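Long-range contacts in lysine specific cysteine protease (Porphyromonas gingivalis, PDB 3M1H), which cleaves proteins after lysine as a cysteine protease and may act as a virulence factor, this chain being its K3 cleaved adhesin domain, a haemagglutination module: residues A16-I21 with L68-L73; H44-C49 with N169-V174; F83-Q88 with Y142-Q147. All coordinates share one frame; numbering follows the deposited sequence. Where two conformers were deposited one is given.

Interaction 1: A16-I21 with L68-L73. With NA (sodium ion), chain I.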
# COMPACT_ATOMS: atom_id res chain seq x y z
N ALA A 16 1.71 -7.70 13.61
CA ALA A 16 0.57 -7.53 14.48
C ALA A 16 0.39 -6.09 15.00
O ALA A 16 -0.73 -5.71 15.31
CB ALA A 16 0.71 -8.46 15.69
N SER A 17 1.48 -5.32 15.08
CA SER A 17 1.47 -3.93 15.55
C SER A 17 0.82 -2.94 14.53
O SER A 17 0.41 -1.84 14.92
CB SER A 17 2.91 -3.48 15.82
OG SER A 17 3.73 -3.68 14.68
N TRP A 18 0.78 -3.36 13.26
CA TRP A 18 0.11 -2.59 12.23
C TRP A 18 -1.39 -2.95 12.22
O TRP A 18 -1.82 -3.92 12.87
CB TRP A 18 0.73 -2.90 10.87
CG TRP A 18 2.12 -2.35 10.63
CD1 TRP A 18 3.25 -2.54 11.38
CD2 TRP A 18 2.52 -1.53 9.53
NE1 TRP A 18 4.31 -1.91 10.82
CE2 TRP A 18 3.90 -1.27 9.68
CE3 TRP A 18 1.84 -0.98 8.44
CZ2 TRP A 18 4.63 -0.52 8.78
CZ3 TRP A 18 2.55 -0.22 7.55
CH2 TRP A 18 3.95 0.01 7.71
N LYS A 19 -2.19 -2.23 11.42
CA LYS A 19 -3.62 -2.49 11.36
C LYS A 19 -4.10 -2.39 9.93
O LYS A 19 -3.69 -1.50 9.19
CB LYS A 19 -4.35 -1.44 12.20
CG LYS A 19 -5.83 -1.41 12.17
CD LYS A 19 -6.21 -0.12 12.95
CE LYS A 19 -7.67 0.04 13.09
NZ LYS A 19 -8.05 1.07 14.07
N THR A 20 -4.95 -3.32 9.54
CA THR A 20 -5.67 -3.25 8.28
C THR A 20 -7.08 -2.73 8.56
O THR A 20 -7.71 -3.08 9.56
CB THR A 20 -5.71 -4.62 7.54
OG1 THR A 20 -6.32 -5.63 8.35
CG2 THR A 20 -4.30 -5.10 7.07
N ILE A 21 -7.58 -1.92 7.63
CA ILE A 21 -8.98 -1.47 7.68
C ILE A 21 -9.63 -1.83 6.34
O ILE A 21 -9.18 -1.39 5.28
CB ILE A 21 -9.11 0.04 7.93
CG1 ILE A 21 -8.41 0.46 9.21
CG2 ILE A 21 -10.60 0.38 8.05
CD1 ILE A 21 -8.34 1.97 9.38
N LEU A 68 -3.91 0.37 5.21
CA LEU A 68 -2.80 -0.25 5.97
C LEU A 68 -2.22 0.84 6.85
O LEU A 68 -1.70 1.82 6.33
CB LEU A 68 -1.76 -0.82 5.02
CG LEU A 68 -0.52 -1.44 5.68
CD1 LEU A 68 -0.89 -2.70 6.46
CD2 LEU A 68 0.56 -1.75 4.63
N VAL A 69 -2.33 0.66 8.17
CA VAL A 69 -1.99 1.69 9.16
C VAL A 69 -0.78 1.23 9.99
O VAL A 69 -0.70 0.08 10.42
CB VAL A 69 -3.19 2.02 10.05
CG1 VAL A 69 -2.85 3.26 10.91
CG2 VAL A 69 -4.48 2.26 9.20
N THR A 70 0.17 2.13 10.17
CA THR A 70 1.34 1.88 10.99
C THR A 70 0.95 1.71 12.45
O THR A 70 -0.13 2.12 12.88
CB THR A 70 2.34 3.07 10.91
OG1 THR A 70 1.76 4.25 11.47
CG2 THR A 70 2.76 3.34 9.47
N PRO A 71 1.88 1.18 13.26
CA PRO A 71 1.69 1.32 14.68
C PRO A 71 1.82 2.80 15.11
O PRO A 71 2.17 3.65 14.29
CB PRO A 71 2.88 0.53 15.26
CG PRO A 71 3.60 -0.09 14.13
CD PRO A 71 3.21 0.66 12.91
N GLU A 72 1.50 3.08 16.38
CA GLU A 72 1.54 4.43 16.90
C GLU A 72 2.98 4.93 16.89
O GLU A 72 3.89 4.20 17.31
CB GLU A 72 0.95 4.48 18.30
CG GLU A 72 0.81 5.91 18.82
CD GLU A 72 0.37 6.00 20.27
OE1 GLU A 72 0.49 7.09 20.84
OE2 GLU A 72 -0.12 5.00 20.82
N LEU A 73 3.16 6.15 16.40
CA LEU A 73 4.45 6.79 16.18
C LEU A 73 4.60 7.94 17.19
O LEU A 73 3.60 8.53 17.63
CB LEU A 73 4.51 7.34 14.76
CG LEU A 73 4.26 6.38 13.58
CD1 LEU A 73 4.07 7.13 12.26
CD2 LEU A 73 5.38 5.36 13.46
NA NA I . -2.98 -5.52 14.12
O HOH W 1 -1.99 -6.58 12.16
O HOH W 2 -3.16 -3.63 15.37
O HOH W 3 -3.07 -7.76 14.40
O HOH W 4 -5.13 -4.65 14.27
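Leu68 and Trp18 meet where strand 65-69 runs antiparallel to strand 19-22, the outermost strand on this side of one sheet of the adhesin domain's beta jelly roll. The isobutyl group of Leu68 comes up to the edge of the indole, near its plane, CG lying 3.7 Å from Trp18 CE3. With CG anti to the backbone N (chi1 177°), the leucine also packs on Trp30 and on one conformer of Leu170 of the facing sheet. Next along, Val69 pairs with Lys19 through two backbone hydrogen bonds, Val69 N to Lys19 O at 2.7 Å and Lys19 N to Val69 O at 2.9 Å. Its CG2 methyl touches Ile21 CD1, while the extended Lys19 chain leads away to the carbonyl of Asn106 and a salt bridge with Asp107. Beyond the paired residues the segment lays its backbone and then a ring over one face of Trp18. Thr70 CA makes a CH-pi contact with the six-membered ring, 4.0 Å from its centroid, and Pro71 CD covers the five-membered ring, 3.6 Å from that centroid and 16° off the ring normal. The indole thus lies beneath the Thr70-Pro71 step, while Phe10 meets it edge-to-face, and Leu6 and Val173 pack on it as well, burying it between the sheets. Pro71 CG also reaches Ser17 OG. The backbone of the tryptophan serves a different purpose: its carbonyl points to a sodium ion on the side away from strand 65-69. Six oxygens bind that ion, four of them waters, with Ala16 O at 2.5 Å and Trp18 O at 2.3 Å from the metal.

Interaction 2: H44-C49 with N169-V174. With CA (calcium ion), chain F.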
# COMPACT_ATOMS: atom_id res chain seq x y z
N HIS A 44 10.44 -5.92 -3.09
CA HIS A 44 11.45 -5.03 -3.57
C HIS A 44 12.79 -5.59 -3.08
O HIS A 44 13.08 -5.57 -1.86
CB HIS A 44 11.19 -3.62 -3.04
CG HIS A 44 12.28 -2.66 -3.38
ND1 HIS A 44 13.00 -1.98 -2.42
CD2 HIS A 44 12.80 -2.29 -4.57
CE1 HIS A 44 13.92 -1.23 -3.02
NE2 HIS A 44 13.81 -1.39 -4.32
N ASN A 45 13.57 -6.09 -4.03
CA ASN A 45 14.86 -6.74 -3.73
C ASN A 45 14.73 -7.65 -2.52
O ASN A 45 15.61 -7.69 -1.65
CB ASN A 45 15.95 -5.69 -3.46
CG ASN A 45 16.27 -4.84 -4.66
OD1 ASN A 45 16.20 -5.30 -5.79
ND2 ASN A 45 16.64 -3.59 -4.40
N SER A 46 13.61 -8.36 -2.43
CA SER A 46 13.28 -9.13 -1.26
C SER A 46 12.10 -10.08 -1.60
O SER A 46 11.43 -9.91 -2.63
CB SER A 46 12.88 -8.20 -0.11
OG SER A 46 11.64 -7.57 -0.42
N ALA A 47 11.84 -11.05 -0.74
CA ALA A 47 10.81 -12.05 -0.99
C ALA A 47 9.37 -11.53 -0.82
O ALA A 47 8.49 -11.90 -1.61
CB ALA A 47 11.04 -13.28 -0.11
N ILE A 48 9.13 -10.70 0.20
CA ILE A 48 7.75 -10.35 0.55
C ILE A 48 7.48 -8.86 0.39
O ILE A 48 8.27 -8.02 0.79
CB ILE A 48 7.40 -10.71 2.01
CG1 ILE A 48 7.87 -12.12 2.36
CG2 ILE A 48 5.89 -10.48 2.30
CD1 ILE A 48 7.38 -13.12 1.45
N CYS A 49 6.29 -8.56 -0.13
CA CYS A 49 5.72 -7.23 -0.06
C CYS A 49 4.24 -7.34 0.28
O CYS A 49 3.68 -8.46 0.32
CB CYS A 49 5.94 -6.49 -1.38
SG CYS A 49 5.11 -7.23 -2.81
N ASN A 169 1.46 -2.87 -4.89
CA ASN A 169 2.42 -3.41 -3.92
C ASN A 169 3.17 -2.31 -3.19
O ASN A 169 3.50 -1.28 -3.78
CB ASN A 169 3.46 -4.26 -4.61
CG ASN A 169 2.92 -5.43 -5.36
OD1 ASN A 169 1.99 -6.08 -4.92
ND2 ASN A 169 3.54 -5.75 -6.48
N LEU A 170 3.45 -2.54 -1.91
CA LEU A 170 4.20 -1.64 -1.06
C LEU A 170 5.31 -2.44 -0.36
O LEU A 170 5.09 -3.61 -0.01
CB LEU A 170 3.22 -1.06 -0.03
CG LEU A 170 3.74 -0.22 1.11
CD1 LEU A 170 4.32 1.11 0.63
CD2 LEU A 170 2.62 -0.01 2.15
N ASP A 171 6.46 -1.81 -0.16
CA ASP A 171 7.55 -2.48 0.57
C ASP A 171 8.47 -1.42 1.17
O ASP A 171 8.45 -0.24 0.80
CB ASP A 171 8.29 -3.44 -0.37
CG ASP A 171 9.03 -4.61 0.36
OD1 ASP A 171 9.01 -4.66 1.59
OD2 ASP A 171 9.57 -5.49 -0.38
N ASP A 172 9.29 -1.86 2.12
CA ASP A 172 10.40 -1.05 2.64
C ASP A 172 9.94 0.35 3.12
O ASP A 172 10.42 1.38 2.66
CB ASP A 172 11.53 -1.01 1.62
CG ASP A 172 12.26 -2.34 1.47
OD1 ASP A 172 12.29 -3.11 2.46
OD2 ASP A 172 12.84 -2.58 0.41
N VAL A 173 9.01 0.33 4.06
CA VAL A 173 8.49 1.54 4.70
C VAL A 173 9.43 1.97 5.81
O VAL A 173 9.64 1.23 6.75
CB VAL A 173 7.10 1.28 5.27
CG1 VAL A 173 6.57 2.53 6.00
CG2 VAL A 173 6.11 0.86 4.17
N VAL A 174 9.98 3.17 5.70
CA VAL A 174 10.93 3.71 6.68
C VAL A 174 10.46 5.11 7.13
O VAL A 174 10.09 5.92 6.27
CB VAL A 174 12.35 3.82 6.12
CG1 VAL A 174 13.31 4.30 7.20
CG2 VAL A 174 12.84 2.45 5.56
CA CA F . 10.15 -6.89 1.52
O HOH W 5 14.74 -4.31 -0.04
O HOH W 6 12.19 -5.75 1.95
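Asp171 and Asp172 reach from strand 167-177 to the 44-49 loop with their carboxylates put to different uses, in a calcium site of the jelly-roll adhesin domain. Asp171 chelates calcium with both oxygens, OD1 at 2.5 Å and OD2 at 2.4 Å from the metal. The loop wraps the same ion, supplying Ser46 OG and, two residues on, Ile48 O; water 6, Asp9 and Glu11 complete the shell. The anti lone pair of Asp171 OD2 also takes the backbone N-H of His44, so this oxygen is gripped by metal and amide together. Asp172 stands beside the site. Its carboxylate is turned 77° from the imidazole plane of His44, yet OD2 lies close to that plane and receives ND1-H on its anti lone pair, an almost straight bond of 2.9 Å from ND1 to OD2. With chi1 near 174° the imidazole swings out from the main-chain N of His44, toward Asp172 and a stack on Trp84. Asp172 and Val173 both face Glu8 in a G1 beta bulge, with Asp172 in a left-handed backbone conformation (phi 53°). Farther back, Cys49 SG packs against the side chain of Asn169, whose amide is held by Ser51 and Gln88. Water 6 ties the two carboxylates' roles together, binding calcium while donating to Asp172 OD1 over 2.7 Å.

Interaction 3: F83-Q88 with Y142-Q147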
# COMPACT_ATOMS: atom_id res chain seq x y z
N PHE A 83 9.06 5.04 1.20
CA PHE A 83 8.52 3.72 0.90
C PHE A 83 8.67 3.44 -0.57
O PHE A 83 8.90 4.37 -1.38
CB PHE A 83 7.06 3.58 1.36
CG PHE A 83 6.08 4.50 0.65
CD1 PHE A 83 5.44 4.09 -0.50
CD2 PHE A 83 5.84 5.77 1.14
CE1 PHE A 83 4.53 4.94 -1.16
CE2 PHE A 83 4.91 6.62 0.48
CZ PHE A 83 4.29 6.20 -0.65
N TRP A 84 8.51 2.17 -0.93
CA TRP A 84 8.56 1.75 -2.32
C TRP A 84 7.21 1.18 -2.77
O TRP A 84 6.53 0.47 -1.99
CB TRP A 84 9.65 0.72 -2.52
CG TRP A 84 11.05 1.23 -2.25
CD1 TRP A 84 11.64 1.42 -1.04
CD2 TRP A 84 12.01 1.57 -3.24
NE1 TRP A 84 12.94 1.88 -1.22
CE2 TRP A 84 13.19 1.97 -2.56
CE3 TRP A 84 12.00 1.58 -4.63
CZ2 TRP A 84 14.33 2.36 -3.26
CZ3 TRP A 84 13.13 1.99 -5.31
CH2 TRP A 84 14.28 2.37 -4.61
N VAL A 85 6.84 1.50 -4.01
CA VAL A 85 5.54 1.13 -4.55
C VAL A 85 5.70 0.63 -5.97
O VAL A 85 6.57 1.13 -6.70
CB VAL A 85 4.54 2.29 -4.48
CG1 VAL A 85 5.02 3.52 -5.27
CG2 VAL A 85 3.16 1.88 -4.97
N CYS A 86 4.92 -0.38 -6.36
CA CYS A 86 4.82 -0.72 -7.76
C CYS A 86 3.47 -1.32 -8.09
O CYS A 86 2.74 -1.79 -7.19
CB CYS A 86 5.94 -1.69 -8.19
SG CYS A 86 5.76 -3.43 -7.69
N ALA A 87 3.15 -1.35 -9.38
CA ALA A 87 2.05 -2.10 -9.86
C ALA A 87 2.45 -3.55 -10.03
O ALA A 87 3.49 -3.85 -10.65
CB ALA A 87 1.58 -1.51 -11.24
N GLN A 88 1.66 -4.49 -9.55
CA GLN A 88 2.04 -5.90 -9.76
C GLN A 88 2.05 -6.36 -11.23
O GLN A 88 2.88 -7.16 -11.63
CB GLN A 88 1.15 -6.86 -8.93
CG GLN A 88 1.43 -8.33 -9.20
CD GLN A 88 2.85 -8.74 -8.87
OE1 GLN A 88 3.54 -8.00 -8.17
NE2 GLN A 88 3.30 -9.89 -9.37
N TYR A 142 9.26 2.12 -7.44
CA TYR A 142 9.62 3.52 -7.29
C TYR A 142 9.59 3.90 -5.83
O TYR A 142 8.65 3.51 -5.10
CB TYR A 142 8.61 4.40 -8.05
CG TYR A 142 8.71 4.30 -9.55
CD1 TYR A 142 9.68 5.01 -10.24
CD2 TYR A 142 7.82 3.52 -10.27
CE1 TYR A 142 9.77 4.94 -11.62
CE2 TYR A 142 7.90 3.43 -11.64
CZ TYR A 142 8.87 4.14 -12.32
OH TYR A 142 8.96 4.05 -13.69
N GLN A 143 10.61 4.63 -5.39
CA GLN A 143 10.62 5.16 -4.03
C GLN A 143 9.93 6.51 -3.94
O GLN A 143 10.16 7.38 -4.81
CB GLN A 143 12.06 5.29 -3.47
CG GLN A 143 12.07 5.43 -1.96
CD GLN A 143 13.45 5.53 -1.38
OE1 GLN A 143 14.33 6.12 -2.00
NE2 GLN A 143 13.66 4.95 -0.20
N LYS A 144 9.09 6.68 -2.93
CA LYS A 144 8.36 7.92 -2.65
C LYS A 144 8.79 8.47 -1.31
O LYS A 144 9.17 7.71 -0.40
CB LYS A 144 6.84 7.67 -2.63
CG LYS A 144 6.26 6.96 -3.83
CD LYS A 144 6.23 7.88 -5.04
CE LYS A 144 5.98 7.08 -6.29
NZ LYS A 144 5.79 7.99 -7.47
N THR A 145 8.75 9.80 -1.18
CA THR A 145 9.15 10.50 0.03
C THR A 145 8.04 11.46 0.42
O THR A 145 7.58 12.24 -0.42
CB THR A 145 10.49 11.26 -0.18
OG1 THR A 145 11.50 10.31 -0.53
CG2 THR A 145 10.92 12.00 1.07
N VAL A 146 7.58 11.35 1.67
CA VAL A 146 6.49 12.18 2.19
C VAL A 146 6.90 12.79 3.52
O VAL A 146 7.37 12.12 4.42
CB VAL A 146 5.22 11.32 2.40
CG1 VAL A 146 4.10 12.17 2.95
CG2 VAL A 146 4.80 10.61 1.12
N GLN A 147 6.74 14.10 3.67
CA GLN A 147 7.04 14.73 4.94
C GLN A 147 5.87 14.64 5.90
O GLN A 147 4.73 14.84 5.49
CB GLN A 147 7.45 16.20 4.71
CG GLN A 147 8.59 16.38 3.71
CD GLN A 147 9.88 15.61 4.09
OE1 GLN A 147 10.15 15.38 5.26
NE2 GLN A 147 10.65 15.20 3.07
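Phe83 and Lys144 form a hydrogen-bonded antiparallel pair joining strand 79-87 to strand 142-148 in one sheet of the jelly roll. Phe83 O accepts the N-H of Lys144, N to O 2.8 Å and almost straight (170°), and Phe83 N donates to Lys144 O at 3.1 Å. Two residues on along one strand and two back along the other, Val85 and Tyr142 repeat the pattern, with Val85 N to Tyr142 O at 2.9 Å and Tyr142 N to Val85 O at 3.0 Å. Between them Trp84 and Gln143 are a non-hydrogen-bonded pair, and their CA-H groups make weaker contacts with the carbonyls of Tyr142 and Phe83. The backbone N-H and C=O of Trp84 face the other way, toward Asp171 on strand 167-177. On the face that carries Trp84, the Gln143 chain lies across the indole: CB sits over the centre of the six-membered ring, 3.5 Å from its centroid and 7° off the normal. The terminal amide is stacked at 27° to the indole plane. Its NE2 comes near Trp84 NE1, but both are donors and no hydrogen bond joins them. On the opposite face Lys144 CB covers one side of the Phe83 ring, and Val146 CG2 comes to its edge. Lys144 bends at chi2, bringing CE to Val85 CG1 at 3.8 Å and carrying NZ to a salt bridge with Glu118. Phe83 meets Phe157 edge-to-face. Backbone hydrogen bonds therefore set the register of the two strands, while across both faces the side chains meet mainly through carbon and pi surfaces, with the lysine charge answered by Glu118 of the other sheet.

Interactions 2 and 3 share a sheet and are tied by backbone bonding between strands 167-177 and 79-87, as at Asn169 and Cys86, whereas interaction 1 belongs to the other sheet of the jelly roll. Interaction 1 nevertheless meets interaction 2 between the sheets, in part through one conformer of Leu170. All three are partly buried: interaction 2 has no exposed touching residue, interaction 1 has one, Ser17, and interaction 3 two, Tyr142 and Gln143. Interactions 1 and 3 are strand pairings with backbone ladders and CH-pi packing, the first with a sodium ion bound by carbonyls of its 16-21 segment. Interaction 2 instead fixes a loop to a strand by calcium and carboxylates.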